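Local coordinates for protein CD8 alpha antigen (Sus scrofa, PDB 5EDX) that forms a homodimer of immunoglobulin V-type domains and probably serves as a T-cell co-receptor that binds MHC class I molecules, at residues 31-36 with 92-97; 66-71 with 79-84; 87-92 with 109-114. One frame throughout, in Å; residues are numbered along the deposited sequence. Where two conformers were deposited one is given.

Interaction 1 of 3, residues 31-36 with 92-97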
loop_
_atom_site.group_PDB
_atom_site.type_symbol
_atom_site.label_atom_id
_atom_site.label_comp_id
_atom_site.label_asym_id
_atom_site.label_seq_id
_atom_site.Cartn_x
_atom_site.Cartn_y
_atom_site.Cartn_z
ATOM N N THR A 31 7.224 17.157 -5.300
ATOM C CA THR A 31 6.169 16.367 -4.667
ATOM C C THR A 31 5.426 15.499 -5.677
ATOM O O THR A 31 4.998 15.968 -6.728
ATOM C CB THR A 31 5.166 17.268 -3.917
ATOM O OG1 THR A 31 5.856 17.957 -2.866
ATOM C CG2 THR A 31 4.037 16.447 -3.310
ATOM N N SER A 32 5.277 14.226 -5.348
ATOM C CA SER A 32 4.586 13.302 -6.227
ATOM C C SER A 32 3.613 12.510 -5.393
ATOM O O SER A 32 3.700 12.495 -4.166
ATOM C CB SER A 32 5.588 12.362 -6.895
ATOM O OG SER A 32 6.175 11.498 -5.933
ATOM N N CYS A 33 2.680 11.847 -6.058
ATOM C CA CYS A 33 1.677 11.073 -5.362
ATOM C C CYS A 33 1.205 9.931 -6.254
ATOM O O CYS A 33 1.053 10.101 -7.461
ATOM C CB CYS A 33 0.502 11.978 -5.001
ATOM S SG CYS A 33 -0.649 11.269 -3.819
ATOM N N SER A 34 1.001 8.760 -5.662
ATOM C CA SER A 34 0.472 7.625 -6.403
ATOM C C SER A 34 -0.917 7.296 -5.890
ATOM O O SER A 34 -1.135 7.236 -4.686
ATOM C CB SER A 34 1.377 6.408 -6.232
ATOM O OG SER A 34 2.641 6.637 -6.822
ATOM N N TRP A 35 -1.854 7.093 -6.805
ATOM C CA TRP A 35 -3.182 6.623 -6.432
ATOM C C TRP A 35 -3.189 5.097 -6.380
ATOM O O TRP A 35 -2.750 4.439 -7.318
ATOM C CB TRP A 35 -4.228 7.115 -7.432
ATOM C CG TRP A 35 -4.648 8.538 -7.222
ATOM C CD1 TRP A 35 -4.256 9.627 -7.950
ATOM C CD2 TRP A 35 -5.533 9.024 -6.210
ATOM N NE1 TRP A 35 -4.852 10.765 -7.451
ATOM C CE2 TRP A 35 -5.644 10.421 -6.387
ATOM C CE3 TRP A 35 -6.251 8.416 -5.174
ATOM C CZ2 TRP A 35 -6.442 11.211 -5.565
ATOM C CZ3 TRP A 35 -7.043 9.200 -4.363
ATOM C CH2 TRP A 35 -7.131 10.586 -4.559
ATOM N N LEU A 36 -3.689 4.560 -5.272
ATOM C CA LEU A 36 -3.802 3.123 -5.057
ATOM C C LEU A 36 -5.258 2.768 -4.796
ATOM O O LEU A 36 -6.061 3.615 -4.418
ATOM C CB LEU A 36 -2.954 2.689 -3.862
ATOM C CG LEU A 36 -1.477 3.086 -3.903
ATOM C CD1 LEU A 36 -0.782 2.652 -2.611
ATOM C CD2 LEU A 36 -0.790 2.477 -5.124
ATOM N N TYR A 92 -9.973 3.874 -2.109
ATOM C CA TYR A 92 -8.975 4.605 -2.873
ATOM C C TYR A 92 -8.118 5.420 -1.918
ATOM O O TYR A 92 -8.623 5.962 -0.934
ATOM C CB TYR A 92 -9.659 5.510 -3.901
ATOM C CG TYR A 92 -10.420 4.730 -4.953
ATOM C CD1 TYR A 92 -11.705 4.251 -4.703
ATOM C CD2 TYR A 92 -9.846 4.457 -6.184
ATOM C CE1 TYR A 92 -12.397 3.519 -5.666
ATOM C CE2 TYR A 92 -10.534 3.730 -7.156
ATOM C CZ TYR A 92 -11.807 3.270 -6.889
ATOM O OH TYR A 92 -12.482 2.556 -7.852
ATOM N N PHE A 93 -6.821 5.501 -2.200
ATOM C CA PHE A 93 -5.924 6.215 -1.298
ATOM C C PHE A 93 -4.626 6.589 -1.988
ATOM O O PHE A 93 -4.291 6.037 -3.033
ATOM C CB PHE A 93 -5.679 5.420 0.002
ATOM C CG PHE A 93 -5.090 4.042 -0.201
ATOM C CD1 PHE A 93 -5.841 3.018 -0.770
ATOM C CD2 PHE A 93 -3.801 3.758 0.234
ATOM C CE1 PHE A 93 -5.298 1.745 -0.929
ATOM C CE2 PHE A 93 -3.252 2.486 0.081
ATOM C CZ PHE A 93 -4.006 1.477 -0.502
ATOM N N CYS A 94 -3.919 7.553 -1.405
ATOM C CA CYS A 94 -2.716 8.098 -2.011
ATOM C C CYS A 94 -1.496 7.612 -1.259
ATOM O O CYS A 94 -1.571 7.325 -0.068
ATOM C CB CYS A 94 -2.757 9.624 -1.978
ATOM S SG CYS A 94 -4.098 10.309 -2.967
ATOM N N SER A 95 -0.387 7.525 -1.945
ATOM C CA SER A 95 0.864 7.108 -1.349
ATOM C C SER A 95 2.025 8.025 -1.763
ATOM O O SER A 95 2.140 8.361 -2.888
ATOM C CB SER A 95 1.164 5.707 -1.800
ATOM O OG SER A 95 2.101 5.129 -1.023
ATOM N N PHE A 96 2.831 8.429 -0.795
ATOM C CA PHE A 96 3.859 9.479 -0.942
ATOM C C PHE A 96 5.128 8.939 -0.283
ATOM O O PHE A 96 5.071 8.309 0.747
ATOM C CB PHE A 96 3.392 10.833 -0.349
ATOM C CG PHE A 96 4.448 11.863 -0.249
ATOM C CD1 PHE A 96 4.834 12.593 -1.373
ATOM C CD2 PHE A 96 5.071 12.117 0.939
ATOM C CE1 PHE A 96 5.820 13.542 -1.285
ATOM C CE2 PHE A 96 6.063 13.047 1.030
ATOM C CZ PHE A 96 6.450 13.767 -0.084
ATOM N N LEU A 97 6.245 9.109 -0.967
ATOM C CA LEU A 97 7.492 8.587 -0.430
ATOM C C LEU A 97 8.428 9.726 -0.048
ATOM O O LEU A 97 8.636 10.663 -0.814
ATOM C CB LEU A 97 8.158 7.655 -1.440
ATOM C CG LEU A 97 9.611 7.257 -1.183
ATOM C CD1 LEU A 97 9.725 6.287 -0.017
ATOM C CD2 LEU A 97 10.214 6.658 -2.443
HETATM O O HOH W 1 5.862 9.505 -3.908
HETATM O O HOH W 2 4.143 8.252 -5.161
#
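The sulfur of Cys94 sits over the six-membered ring of Trp35, on one face of the indole: SG lies 3.3 Å from the ring centroid and only 8° from its normal. With SG anti to the carbonyl carbon (chi1 -64°), Cys94 turns its sulfur to the indole, whose broad, polarisable face suits it. That sulfur is also half of the disulfide to Cys22, and beside it a third cysteine is tightly packed, Cys33 SG being 3.2 Å from Cys94 CB. A disulfide joining the two sheets and covered by a tryptophan is the classic core of the immunoglobulin fold, and the antiparallel segments here belong to strands C and F of the V-type domain. Backbone bonds pair Ser34 with Ser95 and Leu36 with Phe93; the bond from Leu36 N to Phe93 O is short, 2.7 Å. Away from the tryptophan, on the other face of the sheet, Leu36 CB stands over the Phe93 ring, 3.9 Å from its centroid, while Leu36 CD1 reaches Ser95 CB at 3.7 Å; small Ser95 leaves room for this branch. This apolar face meets the second subunit, where Phe104 packs on Leu36 and Pro46 on Phe93. Water joins Ser34 OG to Ser95 O. Toward the loop, the ring edge of Phe96 faces Ser32 O, with CD1 3.0 Å from this buried oxygen, which has no hydrogen-bonding partner in the model.

Interaction 2 of 3, residues 66-71 with 79-84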
loop_
_atom_site.group_PDB
_atom_site.type_symbol
_atom_site.label_atom_id
_atom_site.label_comp_id
_atom_site.label_asym_id
_atom_site.label_seq_id
_atom_site.Cartn_x
_atom_site.Cartn_y
_atom_site.Cartn_z
ATOM N N ARG A 66 -10.328 5.749 -19.839
ATOM C CA ARG A 66 -11.647 6.253 -20.188
ATOM C C ARG A 66 -12.541 6.245 -18.954
ATOM O O ARG A 66 -13.485 7.025 -18.863
ATOM C CB ARG A 66 -12.281 5.397 -21.292
ATOM C CG ARG A 66 -11.557 5.476 -22.630
ATOM C CD ARG A 66 -12.101 4.452 -23.616
ATOM N NE ARG A 66 -11.949 3.086 -23.126
ATOM C CZ ARG A 66 -12.208 1.997 -23.847
ATOM N NH1 ARG A 66 -12.629 2.113 -25.099
ATOM N NH2 ARG A 66 -12.040 0.793 -23.317
ATOM N N TYR A 67 -12.238 5.351 -18.012
ATOM C CA TYR A 67 -13.035 5.211 -16.798
ATOM C C TYR A 67 -12.345 5.767 -15.556
ATOM O O TYR A 67 -13.008 6.218 -14.633
ATOM C CB TYR A 67 -13.381 3.743 -16.554
ATOM C CG TYR A 67 -14.379 3.212 -17.547
ATOM C CD1 TYR A 67 -15.740 3.424 -17.365
ATOM C CD2 TYR A 67 -13.964 2.513 -18.671
ATOM C CE1 TYR A 67 -16.668 2.945 -18.278
ATOM C CE2 TYR A 67 -14.885 2.031 -19.591
ATOM C CZ TYR A 67 -16.229 2.250 -19.386
ATOM O OH TYR A 67 -17.147 1.774 -20.298
ATOM N N ILE A 68 -11.019 5.690 -15.521
ATOM C CA ILE A 68 -10.261 6.171 -14.366
ATOM C C ILE A 68 -9.102 7.038 -14.827
ATOM O O ILE A 68 -8.204 6.561 -15.515
ATOM C CB ILE A 68 -9.685 5.008 -13.533
ATOM C CG1 ILE A 68 -10.815 4.115 -13.013
ATOM C CG2 ILE A 68 -8.821 5.555 -12.383
ATOM C CD1 ILE A 68 -10.350 2.966 -12.146
ATOM N N SER A 69 -9.126 8.315 -14.459
ATOM C CA SER A 69 -8.000 9.191 -14.773
ATOM C C SER A 69 -7.647 10.021 -13.546
ATOM O O SER A 69 -8.331 9.955 -12.525
ATOM C CB SER A 69 -8.327 10.096 -15.962
ATOM O OG SER A 69 -9.302 11.064 -15.615
ATOM N N GLY A 70 -6.575 10.796 -13.636
ATOM C CA GLY A 70 -6.201 11.641 -12.520
ATOM C C GLY A 70 -5.266 12.743 -12.951
ATOM O O GLY A 70 -4.738 12.712 -14.064
ATOM N N TYR A 71 -5.059 13.719 -12.073
ATOM C CA TYR A 71 -4.193 14.843 -12.406
ATOM C C TYR A 71 -3.676 15.555 -11.169
ATOM O O TYR A 71 -4.207 15.393 -10.074
ATOM C CB TYR A 71 -4.914 15.828 -13.335
ATOM C CG TYR A 71 -6.037 16.628 -12.704
ATOM C CD1 TYR A 71 -5.784 17.852 -12.088
ATOM C CD2 TYR A 71 -7.353 16.176 -12.744
ATOM C CE1 TYR A 71 -6.803 18.597 -11.525
ATOM C CE2 TYR A 71 -8.388 16.920 -12.178
ATOM C CZ TYR A 71 -8.099 18.133 -11.573
ATOM O OH TYR A 71 -9.103 18.890 -11.010
ATOM N N LEU A 79 -8.379 12.029 -8.458
ATOM C CA LEU A 79 -8.722 10.819 -9.195
ATOM C C LEU A 79 -10.170 10.962 -9.621
ATOM O O LEU A 79 -11.020 11.350 -8.823
ATOM C CB LEU A 79 -8.578 9.587 -8.303
ATOM C CG LEU A 79 -8.704 8.244 -9.023
ATOM C CD1 LEU A 79 -7.457 7.965 -9.842
ATOM C CD2 LEU A 79 -8.950 7.119 -8.032
ATOM N N ILE A 80 -10.455 10.653 -10.880
ATOM C CA ILE A 80 -11.817 10.765 -11.371
ATOM C C ILE A 80 -12.303 9.410 -11.853
ATOM O O ILE A 80 -11.697 8.806 -12.729
ATOM C CB ILE A 80 -11.926 11.776 -12.522
ATOM C CG1 ILE A 80 -11.573 13.189 -12.037
ATOM C CG2 ILE A 80 -13.337 11.759 -13.097
ATOM C CD1 ILE A 80 -10.106 13.507 -12.109
ATOM N N LEU A 81 -13.382 8.924 -11.253
ATOM C CA LEU A 81 -14.051 7.725 -11.737
ATOM C C LEU A 81 -15.169 8.245 -12.637
ATOM O O LEU A 81 -16.190 8.734 -12.155
ATOM C CB LEU A 81 -14.615 6.921 -10.568
ATOM C CG LEU A 81 -13.667 6.666 -9.389
ATOM C CD1 LEU A 81 -14.397 5.945 -8.264
ATOM C CD2 LEU A 81 -12.432 5.882 -9.823
ATOM N N HIS A 82 -14.950 8.169 -13.945
ATOM C CA HIS A 82 -15.791 8.882 -14.908
ATOM C C HIS A 82 -17.201 8.349 -15.078
ATOM O O HIS A 82 -18.136 9.117 -15.323
ATOM C CB HIS A 82 -15.097 8.927 -16.268
ATOM C CG HIS A 82 -13.969 9.908 -16.326
ATOM N ND1 HIS A 82 -12.653 9.539 -16.165
ATOM C CD2 HIS A 82 -13.968 11.249 -16.507
ATOM C CE1 HIS A 82 -11.883 10.612 -16.256
ATOM N NE2 HIS A 82 -12.659 11.662 -16.459
ATOM N N ARG A 83 -17.346 7.034 -14.971
ATOM C CA ARG A 83 -18.606 6.378 -15.270
ATOM C C ARG A 83 -18.681 5.171 -14.352
ATOM O O ARG A 83 -18.396 4.042 -14.755
ATOM C CB ARG A 83 -18.617 5.946 -16.742
ATOM C CG ARG A 83 -19.961 6.066 -17.439
ATOM C CD ARG A 83 -19.810 5.896 -18.951
ATOM N NE ARG A 83 -19.790 7.172 -19.661
ATOM C CZ ARG A 83 -19.525 7.303 -20.958
ATOM N NH1 ARG A 83 -19.241 6.234 -21.693
ATOM N NH2 ARG A 83 -19.536 8.501 -21.524
ATOM N N PHE A 84 -19.062 5.430 -13.106
ATOM C CA PHE A 84 -18.854 4.495 -12.002
ATOM C C PHE A 84 -19.357 3.089 -12.313
ATOM O O PHE A 84 -20.534 2.886 -12.624
ATOM C CB PHE A 84 -19.494 5.052 -10.723
ATOM C CG PHE A 84 -19.133 4.293 -9.476
ATOM C CD1 PHE A 84 -17.850 4.357 -8.959
ATOM C CD2 PHE A 84 -20.084 3.542 -8.804
ATOM C CE1 PHE A 84 -17.516 3.670 -7.812
ATOM C CE2 PHE A 84 -19.753 2.852 -7.646
ATOM C CZ PHE A 84 -18.468 2.911 -7.154
HETATM O O HOH W 3 -15.392 4.960 -13.556
HETATM O O HOH W 4 -19.406 3.308 -21.239
#
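Ile68 uses both of its branches against two leucines of the facing strand. Its CG2 meets Leu79 CD1 at 3.8 Å, and its CG1 lies alongside Leu81 CD2 at 4.0 Å, the Ile68 and Leu81 side chains pointing the same way. CG1 stands anti to the carbonyl carbon and CG2 anti to the backbone N (chi1 -60°), which spreads the two branches to serve one leucine each. Branched aliphatic residues suit this face, which is turned into the protein. Gly70, paired with Leu79, adds no side chain, and the backbones come close there. On the reverse face Ile80 extends its CD1 to Tyr71 CE2, 3.8 Å away, the two side chains passing each other at a slant.

Between these faces run the backbone bonds. Ser69 and Ile80 form an antiparallel hydrogen-bonded pair, with Ile80 N to Ser69 O at 2.8 Å and almost straight (173°). Further out, Tyr67 O receives both His82 N, at 2.8 Å, and a water that also accepts from Arg83 N. The edge of the Tyr67 ring faces Arg83 O, and at the polar edge a second water links Tyr67 OH to Arg83 NH1, while Arg66 turns to a salt bridge with Asp64.

The contact is the D-E hairpin of the V-type domain. Strand 68-73 is the outermost of its sheet within the chain; strand 76-81 is bonded on its other side to strand 18-24, and Leu79 and Leu81 press across the sandwich on Tyr92 of strand 90-98.

Interaction 3 of 3, residues 87-92 with 109-114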
loop_
_atom_site.group_PDB
_atom_site.type_symbol
_atom_site.label_atom_id
_atom_site.label_comp_id
_atom_site.label_asym_id
_atom_site.label_seq_id
_atom_site.Cartn_x
_atom_site.Cartn_y
_atom_site.Cartn_z
ATOM N N GLU A 87 -17.709 -2.691 -10.271
ATOM C CA GLU A 87 -16.395 -3.136 -9.841
ATOM C C GLU A 87 -15.460 -1.979 -9.443
ATOM O O GLU A 87 -14.339 -2.220 -9.008
ATOM C CB GLU A 87 -15.745 -4.009 -10.921
ATOM C CG GLU A 87 -15.466 -3.299 -12.241
ATOM C CD GLU A 87 -16.636 -3.356 -13.211
ATOM O OE1 GLU A 87 -17.779 -3.638 -12.782
ATOM O OE2 GLU A 87 -16.409 -3.112 -14.415
ATOM N N ASP A 88 -15.921 -0.737 -9.594
ATOM C CA ASP A 88 -15.163 0.424 -9.105
ATOM C C ASP A 88 -15.365 0.632 -7.601
ATOM O O ASP A 88 -14.683 1.449 -6.983
ATOM C CB ASP A 88 -15.555 1.711 -9.849
ATOM C CG ASP A 88 -14.973 1.787 -11.253
ATOM O OD1 ASP A 88 -15.599 2.441 -12.117
ATOM O OD2 ASP A 88 -13.898 1.204 -11.493
ATOM N N GLN A 89 -16.309 -0.090 -7.004
ATOM C CA GLN A 89 -16.490 0.012 -5.561
ATOM C C GLN A 89 -15.244 -0.439 -4.811
ATOM O O GLN A 89 -14.606 -1.421 -5.182
ATOM C CB GLN A 89 -17.665 -0.839 -5.108
ATOM C CG GLN A 89 -18.996 -0.390 -5.640
ATOM C CD GLN A 89 -20.084 -1.356 -5.242
ATOM O OE1 GLN A 89 -20.270 -2.396 -5.877
ATOM N NE2 GLN A 89 -20.792 -1.037 -4.172
ATOM N N GLY A 90 -14.913 0.265 -3.736
ATOM C CA GLY A 90 -13.758 -0.106 -2.941
ATOM C C GLY A 90 -13.095 1.079 -2.272
ATOM O O GLY A 90 -13.729 2.102 -2.008
ATOM N N TYR A 91 -11.801 0.935 -2.007
ATOM C CA TYR A 91 -11.054 1.906 -1.217
ATOM C C TYR A 91 -9.962 2.548 -2.052
ATOM O O TYR A 91 -9.133 1.859 -2.642
ATOM C CB TYR A 91 -10.432 1.199 -0.016
ATOM C CG TYR A 91 -11.449 0.414 0.764
ATOM C CD1 TYR A 91 -12.357 1.059 1.585
ATOM C CD2 TYR A 91 -11.518 -0.974 0.661
ATOM C CE1 TYR A 91 -13.307 0.349 2.295
ATOM C CE2 TYR A 91 -12.469 -1.695 1.378
ATOM C CZ TYR A 91 -13.355 -1.018 2.189
ATOM O OH TYR A 91 -14.311 -1.709 2.906
ATOM N N TYR A 92 -9.973 3.874 -2.109
ATOM C CA TYR A 92 -8.975 4.605 -2.873
ATOM C C TYR A 92 -8.118 5.420 -1.918
ATOM O O TYR A 92 -8.623 5.962 -0.934
ATOM C CB TYR A 92 -9.659 5.510 -3.901
ATOM C CG TYR A 92 -10.420 4.730 -4.953
ATOM C CD1 TYR A 92 -11.705 4.251 -4.703
ATOM C CD2 TYR A 92 -9.846 4.457 -6.184
ATOM C CE1 TYR A 92 -12.397 3.519 -5.666
ATOM C CE2 TYR A 92 -10.534 3.730 -7.156
ATOM C CZ TYR A 92 -11.807 3.270 -6.889
ATOM O OH TYR A 92 -12.482 2.556 -7.852
ATOM N N SER A 109 -13.631 5.639 0.810
ATOM C CA SER A 109 -14.457 4.521 0.381
ATOM C C SER A 109 -15.504 5.009 -0.605
ATOM O O SER A 109 -16.112 6.063 -0.416
ATOM C CB SER A 109 -15.122 3.827 1.575
ATOM O OG SER A 109 -16.073 4.673 2.191
ATOM N N VAL A 110 -15.691 4.253 -1.677
ATOM C CA VAL A 110 -16.709 4.577 -2.658
ATOM C C VAL A 110 -17.542 3.323 -2.903
ATOM O O VAL A 110 -17.024 2.315 -3.375
ATOM C CB VAL A 110 -16.090 5.056 -3.980
ATOM C CG1 VAL A 110 -17.164 5.637 -4.871
ATOM C CG2 VAL A 110 -14.995 6.093 -3.710
ATOM N N PHE A 111 -18.825 3.386 -2.555
ATOM C CA PHE A 111 -19.708 2.225 -2.671
ATOM C C PHE A 111 -21.072 2.619 -3.232
ATOM O O PHE A 111 -21.514 3.757 -3.077
ATOM C CB PHE A 111 -19.894 1.545 -1.304
ATOM C CG PHE A 111 -18.715 0.715 -0.869
ATOM C CD1 PHE A 111 -18.622 -0.618 -1.229
ATOM C CD2 PHE A 111 -17.691 1.274 -0.118
ATOM C CE1 PHE A 111 -17.539 -1.388 -0.844
ATOM C CE2 PHE A 111 -16.604 0.511 0.271
ATOM C CZ PHE A 111 -16.526 -0.821 -0.090
ATOM N N LEU A 112 -21.715 1.670 -3.905
ATOM C CA LEU A 112 -23.099 1.804 -4.338
ATOM C C LEU A 112 -24.005 1.941 -3.114
ATOM O O LEU A 112 -23.674 1.457 -2.026
ATOM C CB LEU A 112 -23.505 0.551 -5.116
ATOM C CG LEU A 112 -23.673 0.459 -6.640
ATOM C CD1 LEU A 112 -22.955 1.543 -7.415
ATOM C CD2 LEU A 112 -23.268 -0.938 -7.139
ATOM N N PRO A 113 -25.152 2.611 -3.280
ATOM C CA PRO A 113 -26.153 2.613 -2.210
ATOM C C PRO A 113 -26.653 1.192 -1.985
ATOM O O PRO A 113 -26.772 0.435 -2.948
ATOM C CB PRO A 113 -27.275 3.486 -2.786
ATOM C CG PRO A 113 -26.608 4.341 -3.814
ATOM C CD PRO A 113 -25.543 3.469 -4.411
ATOM N N ALA A 114 -26.932 0.827 -0.737
ATOM C CA ALA A 114 -27.395 -0.525 -0.433
ATOM C C ALA A 114 -28.902 -0.666 -0.638
ATOM O O ALA A 114 -29.536 0.186 -1.261
ATOM C CB ALA A 114 -27.008 -0.916 0.985
#
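Phe111 presents its ring edge to the face of Tyr91 in an offset edge-to-face pair, the centroids 5.6 Å apart and the planes inclined at 69°. Phe111 CE2 comes to 3.9 Å from Tyr91 CE1. One face of Phe111 also lies over the backbone N of Gly90. With phi 150° and psi -154°, Gly90 has a backbone in which a side chain would strike the preceding carbonyl oxygen, so glycine suits the position. Its N and O both bond to Val110, Val110 N reaching Gly90 O at 2.9 Å. This is the open end of the F-G hairpin, and it contains the tyrosine corner of immunoglobulin domains: Tyr92 OH donates to Asp88 O, four residues back, at 2.6 Å, in the carbonyl plane on a lone pair. Fixed in this way, the Tyr92 ring meets Val110 CG2 with its CD1 at 3.9 Å, the two side chains crossing at about a right angle. The extended chain of Gln89 likewise crosses Leu112, with Gln89 CB touching the Phe111 ring. Asp88 makes a salt bridge to Arg85, and Tyr91 packs on Ala43 of the second subunit.

All three contacts are antiparallel strand pairs of one V-type domain. Interactions 1 and 3 share strand 90-98, their centres about 19 Å apart on opposite sides of the chain's centre: the strand lies between 33-38 and 101-111 and pairs with both. Interaction 2 belongs to the facing sheet, about 16 Å from interaction 1 and 14 Å from interaction 3, centre to centre. In sequence it falls between the two halves of interaction 1 and closes before interaction 3 begins, while interactions 1 and 3 cross, their segments alternating. Tyr92 meets Leu79, and Phe84 packs on Val110 and Leu112, so both contacts of the shared sheet are packed against interaction 2; that sheet also faces the second subunit.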